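Local structure of transcriptional regulator (1Z4E) at residues G13-E16 against Q17-M21; E32-E35 against K36-V40. The protein has the fold of the GNAT acetyltransferases and probably transfers acyl groups, although it is named a transcriptional regulator. All coordinates share one frame; numbering follows the deposited sequence.

Contact 1: residues G13-E16 against Q17-M21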
loop_
_atom_site.group_PDB
_atom_site.type_symbol
_atom_site.label_atom_id
_atom_site.label_comp_id
_atom_site.label_asym_id
_atom_site.label_seq_id
_atom_site.Cartn_x
_atom_site.Cartn_y
_atom_site.Cartn_z
ATOM N N GLY A 13 0.943 17.781 18.421
ATOM C CA GLY A 13 1.477 17.579 19.753
ATOM C C GLY A 13 2.068 16.198 20.005
ATOM O O GLY A 13 2.818 16.013 20.966
ATOM N N ASP A 14 1.741 15.230 19.150
ATOM C CA ASP A 14 2.245 13.863 19.306
ATOM C C ASP A 14 3.474 13.599 18.446
ATOM O O ASP A 14 4.163 12.587 18.630
ATOM C CB ASP A 14 1.177 12.843 18.887
ATOM C CG ASP A 14 -0.150 13.063 19.571
ATOM O OD1 ASP A 14 -0.158 13.265 20.801
ATOM O OD2 ASP A 14 -1.190 13.017 18.879
ATOM N N LEU A 15 3.739 14.499 17.507
ATOM C CA LEU A 15 4.839 14.311 16.566
ATOM C C LEU A 15 6.188 13.994 17.182
ATOM O O LEU A 15 6.878 13.090 16.719
ATOM C CB LEU A 15 4.973 15.526 15.645
ATOM C CG LEU A 15 5.891 15.308 14.435
ATOM C CD1 LEU A 15 5.427 14.092 13.630
ATOM C CD2 LEU A 15 5.877 16.554 13.557
ATOM N N GLU A 16 6.568 14.731 18.219
ATOM C CA GLU A 16 7.858 14.500 18.865
ATOM C C GLU A 16 7.961 13.067 19.390
ATOM O O GLU A 16 8.975 12.382 19.175
ATOM C CB GLU A 16 8.062 15.515 20.001
ATOM C CG GLU A 16 9.430 15.473 20.676
ATOM C CD GLU A 16 9.499 14.462 21.804
ATOM O OE1 GLU A 16 8.516 14.360 22.563
ATOM O OE2 GLU A 16 10.539 13.784 21.947
ATOM N N GLN A 17 6.915 12.600 20.068
ATOM C CA GLN A 17 6.932 11.242 20.596
ATOM C C GLN A 17 6.871 10.196 19.489
ATOM O O GLN A 17 7.509 9.154 19.596
ATOM C CB GLN A 17 5.776 11.018 21.579
ATOM C CG GLN A 17 5.920 11.786 22.879
ATOM C CD GLN A 17 4.782 11.507 23.837
ATOM O OE1 GLN A 17 4.636 10.389 24.341
ATOM N NE2 GLN A 17 3.962 12.521 24.092
ATOM N N MET A 18 6.112 10.460 18.428
ATOM C CA MET A 18 6.026 9.490 17.333
ATOM C C MET A 18 7.389 9.303 16.658
ATOM O O MET A 18 7.808 8.170 16.404
ATOM C CB MET A 18 4.978 9.921 16.291
ATOM C CG MET A 18 3.514 9.786 16.761
ATOM S SD MET A 18 2.276 9.945 15.405
ATOM C CE MET A 18 2.471 11.643 14.977
ATOM N N VAL A 19 8.081 10.408 16.370
ATOM C CA VAL A 19 9.397 10.333 15.732
ATOM C C VAL A 19 10.368 9.573 16.635
ATOM O O VAL A 19 11.151 8.753 16.159
ATOM C CB VAL A 19 9.979 11.741 15.438
ATOM C CG1 VAL A 19 11.388 11.618 14.840
ATOM C CG2 VAL A 19 9.069 12.484 14.474
ATOM N N HIS A 20 10.308 9.838 17.937
ATOM C CA HIS A 20 11.185 9.144 18.875
ATOM C C HIS A 20 10.929 7.625 18.814
ATOM O O HIS A 20 11.874 6.831 18.796
ATOM C CB HIS A 20 10.958 9.659 20.299
ATOM C CG HIS A 20 11.968 9.158 21.286
ATOM N ND1 HIS A 20 13.307 9.479 21.207
ATOM C CD2 HIS A 20 11.840 8.341 22.358
ATOM C CE1 HIS A 20 13.960 8.880 22.187
ATOM N NE2 HIS A 20 13.094 8.183 22.900
ATOM N N MET A 21 9.657 7.229 18.766
ATOM C CA MET A 21 9.288 5.813 18.704
ATOM C C MET A 21 9.835 5.197 17.414
ATOM O O MET A 21 10.376 4.088 17.421
ATOM C CB MET A 21 7.757 5.654 18.776
ATOM C CG MET A 21 7.260 4.212 19.040
ATOM S SD MET A 21 5.470 4.071 19.421
ATOM C CE MET A 21 5.373 4.961 20.948
HETATM O O HOH W 1 5.026 14.403 21.450
#

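Contact 2: residues E32-E35 against K36-V40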
loop_
_atom_site.group_PDB
_atom_site.type_symbol
_atom_site.label_atom_id
_atom_site.label_comp_id
_atom_site.label_asym_id
_atom_site.label_seq_id
_atom_site.Cartn_x
_atom_site.Cartn_y
_atom_site.Cartn_z
ATOM N N GLU A 32 15.664 6.267 10.512
ATOM C CA GLU A 32 15.105 7.512 11.019
ATOM C C GLU A 32 16.147 8.484 11.562
ATOM O O GLU A 32 17.325 8.154 11.690
ATOM C CB GLU A 32 14.075 7.207 12.110
ATOM C CG GLU A 32 12.994 6.221 11.693
ATOM C CD GLU A 32 12.191 6.689 10.485
ATOM O OE1 GLU A 32 12.170 7.904 10.194
ATOM O OE2 GLU A 32 11.566 5.838 9.831
ATOM N N ARG A 33 15.700 9.695 11.875
ATOM C CA ARG A 33 16.588 10.711 12.415
ATOM C C ARG A 33 15.865 11.479 13.508
ATOM O O ARG A 33 15.167 12.457 13.240
ATOM C CB ARG A 33 17.029 11.677 11.314
ATOM C CG ARG A 33 18.049 12.717 11.766
ATOM C CD ARG A 33 18.264 13.781 10.696
ATOM N NE ARG A 33 18.543 13.193 9.388
ATOM C CZ ARG A 33 19.588 12.415 9.120
ATOM N NH1 ARG A 33 20.466 12.128 10.072
ATOM N NH2 ARG A 33 19.753 11.916 7.900
ATOM N N TYR A 34 16.016 11.026 14.744
ATOM C CA TYR A 34 15.384 11.710 15.856
ATOM C C TYR A 34 16.343 12.744 16.427
ATOM O O TYR A 34 17.500 12.437 16.718
ATOM C CB TYR A 34 15.011 10.738 16.971
ATOM C CG TYR A 34 14.480 11.445 18.201
ATOM C CD1 TYR A 34 13.202 12.010 18.211
ATOM C CD2 TYR A 34 15.265 11.576 19.347
ATOM C CE1 TYR A 34 12.718 12.686 19.336
ATOM C CE2 TYR A 34 14.793 12.250 20.474
ATOM C CZ TYR A 34 13.520 12.800 20.462
ATOM O OH TYR A 34 13.048 13.455 21.576
ATOM N N GLU A 35 15.858 13.970 16.569
ATOM C CA GLU A 35 16.649 15.038 17.153
ATOM C C GLU A 35 15.725 16.208 17.480
ATOM O O GLU A 35 14.569 16.236 17.044
ATOM C CB GLU A 35 17.778 15.460 16.204
ATOM C CG GLU A 35 17.349 16.070 14.887
ATOM C CD GLU A 35 18.486 16.097 13.874
ATOM O OE1 GLU A 35 18.424 16.903 12.923
ATOM O OE2 GLU A 35 19.439 15.299 14.023
ATOM N N LYS A 36 16.226 17.139 18.284
ATOM C CA LYS A 36 15.471 18.320 18.672
ATOM C C LYS A 36 16.292 19.536 18.266
ATOM O O LYS A 36 17.436 19.686 18.693
ATOM C CB LYS A 36 15.252 18.350 20.186
ATOM C CG LYS A 36 14.556 17.135 20.759
ATOM C CD LYS A 36 14.471 17.247 22.272
ATOM C CE LYS A 36 13.793 16.043 22.881
ATOM N NZ LYS A 36 13.594 16.204 24.344
ATOM N N PRO A 37 15.725 20.417 17.428
ATOM C CA PRO A 37 14.379 20.334 16.851
ATOM C C PRO A 37 14.210 19.164 15.878
ATOM O O PRO A 37 15.184 18.637 15.346
ATOM C CB PRO A 37 14.223 21.685 16.162
ATOM C CG PRO A 37 15.627 21.968 15.702
ATOM C CD PRO A 37 16.435 21.607 16.925
ATOM N N LEU A 38 12.964 18.765 15.656
ATOM C CA LEU A 38 12.660 17.664 14.742
ATOM C C LEU A 38 12.987 18.042 13.296
ATOM O O LEU A 38 12.794 19.192 12.889
ATOM C CB LEU A 38 11.171 17.303 14.839
ATOM C CG LEU A 38 10.630 16.834 16.197
ATOM C CD1 LEU A 38 9.105 16.788 16.154
ATOM C CD2 LEU A 38 11.202 15.459 16.530
ATOM N N PRO A 39 13.497 17.082 12.503
ATOM C CA PRO A 39 13.828 17.361 11.101
ATOM C C PRO A 39 12.559 17.790 10.364
ATOM O O PRO A 39 11.504 17.173 10.529
ATOM C CB PRO A 39 14.364 16.020 10.600
ATOM C CG PRO A 39 14.990 15.429 11.832
ATOM C CD PRO A 39 13.955 15.736 12.894
ATOM N N VAL A 40 12.655 18.835 9.550
ATOM C CA VAL A 40 11.481 19.333 8.843
ATOM C C VAL A 40 10.836 18.307 7.919
ATOM O O VAL A 40 9.646 18.402 7.620
ATOM C CB VAL A 40 11.808 20.608 8.032
ATOM C CG1 VAL A 40 12.249 21.717 8.981
ATOM C CG2 VAL A 40 12.887 20.315 7.002
#

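Contact 1: residues G13-E16 against Q17-M21
The first turns of helix 15-24, the helix that follows strand 6-9 in this GNAT fold, are built where Asp14, Leu15 and Glu16 offer their carbonyls to amides four residues on. Met18 N reaches Asp14 O at 2.9 Å and Val19 N reaches Leu15 O at 3.0 Å, the latter almost straight. His20 N meets Glu16 O at 3.1 Å, from a position tilted 26° off the carbonyl plane. One residue earlier a water takes over: it donates to Gly13 O and accepts from Gln17 N, with a weak further bond from Gln17 NE2, while the Gln17 amide also binds the backbone of Glu64 and Ile66. On the buried side, Leu15 CD1 lies 4.1 Å from Met18 CE and equally far from Val19 CG2, the Leu15 and Met18 side chains crossing at about a right angle. Met18 bends at its last torsion (chi3 -68°), which folds CE back to 3.9 Å from Leu15 CA. Leu78 of the second subunit packs on Leu15 and Met18. Glu16 has CG anti to the backbone N, and the bend at chi2 (-86°) turns the carboxylate alongside Gln17, Glu16 OE1 lying 3.7 Å from Gln17 CG; OE2 probably accepts a hydrogen bond from Tyr34. A leucine in place of Glu16 would probably leave the Tyr34 hydroxyl without this acceptor and the ring less firmly fixed against the helix. Successive i to i+4 bonds, with Leu15, Met18 and Val19 on the buried side, mark an amphipathic helix, here packed against strands 55-62 and 65-76.

Contact 2: residues E32-E35 against K36-V40
Tyr34 carries its ring anti to the backbone N (chi1 174°), and Lys36 runs fully extended beyond CG from a chi1 of -57°; together these torsions set Lys36 CE against the phenol oxygen. Tyr34 OH and Lys36 CE are 3.0 Å apart, tight for carbon on oxygen and doubtful in its exact value on an exposed lysine, while Lys36 NZ stands farther from Tyr34 OH at 3.9 Å. The hydroxyl has its polar partner in Glu16. Leu38 approaches the same ring obliquely, its CD2 4.2 Å from Tyr34 CE1, and packs in addition on Leu15 of helix 15-24. The stretch is an irregular loop joining helix 15-24 to helix 40-51, and it doubles back in a type VIb beta turn, Glu35 to Leu38, with the cis peptide bond before Pro37 at its centre. This class lacks the 4-to-1 hydrogen bond; instead Leu38 CA makes a CH...O contact of 3.3 Å with Glu35 O, bent to 134° at the hydrogen. Farther along the loop Pro39 CG and CD lie against the backbone of Arg33: Pro39 CG sits 3.3 Å from Arg33 O, a buried carbonyl with no polar partner in the model, and 3.8 Å from Arg33 CD. Glu35 adds its carboxylate end, OE1 lying 3.9 Å from Pro39 CG, while Glu35 CG comes to 3.4 Å from Pro37 O. Arg33 itself bends at chi3, and its NE makes a weak hydrogen bond to Gln81 of the second subunit; Arg33 N is held by the hydroxyl of Tyr42.

How the contacts relate
Contact 1 is partly buried, its centre about 13 Å from the chain centre, whereas contact 2 is a surface contact about 19 Å out; their centres lie about 10 Å apart. The chain runs through them in series. Contact 1 rests on regular backbone hydrogen bonds and apolar packing of Leu15, contact 2 on a cis-proline turn, van der Waals touches and a CH...O contact. They join directly: Glu16 CA lies 3.8 Å from Leu38 CD1, and the His20 and Tyr34 rings meet edge-to-face. Both reach the second subunit, contact 1 through apolar packing, contact 2 mainly through hydrogen bonds of Glu32 to Tyr80 and Gln81 of that subunit, with a weak one from Arg33.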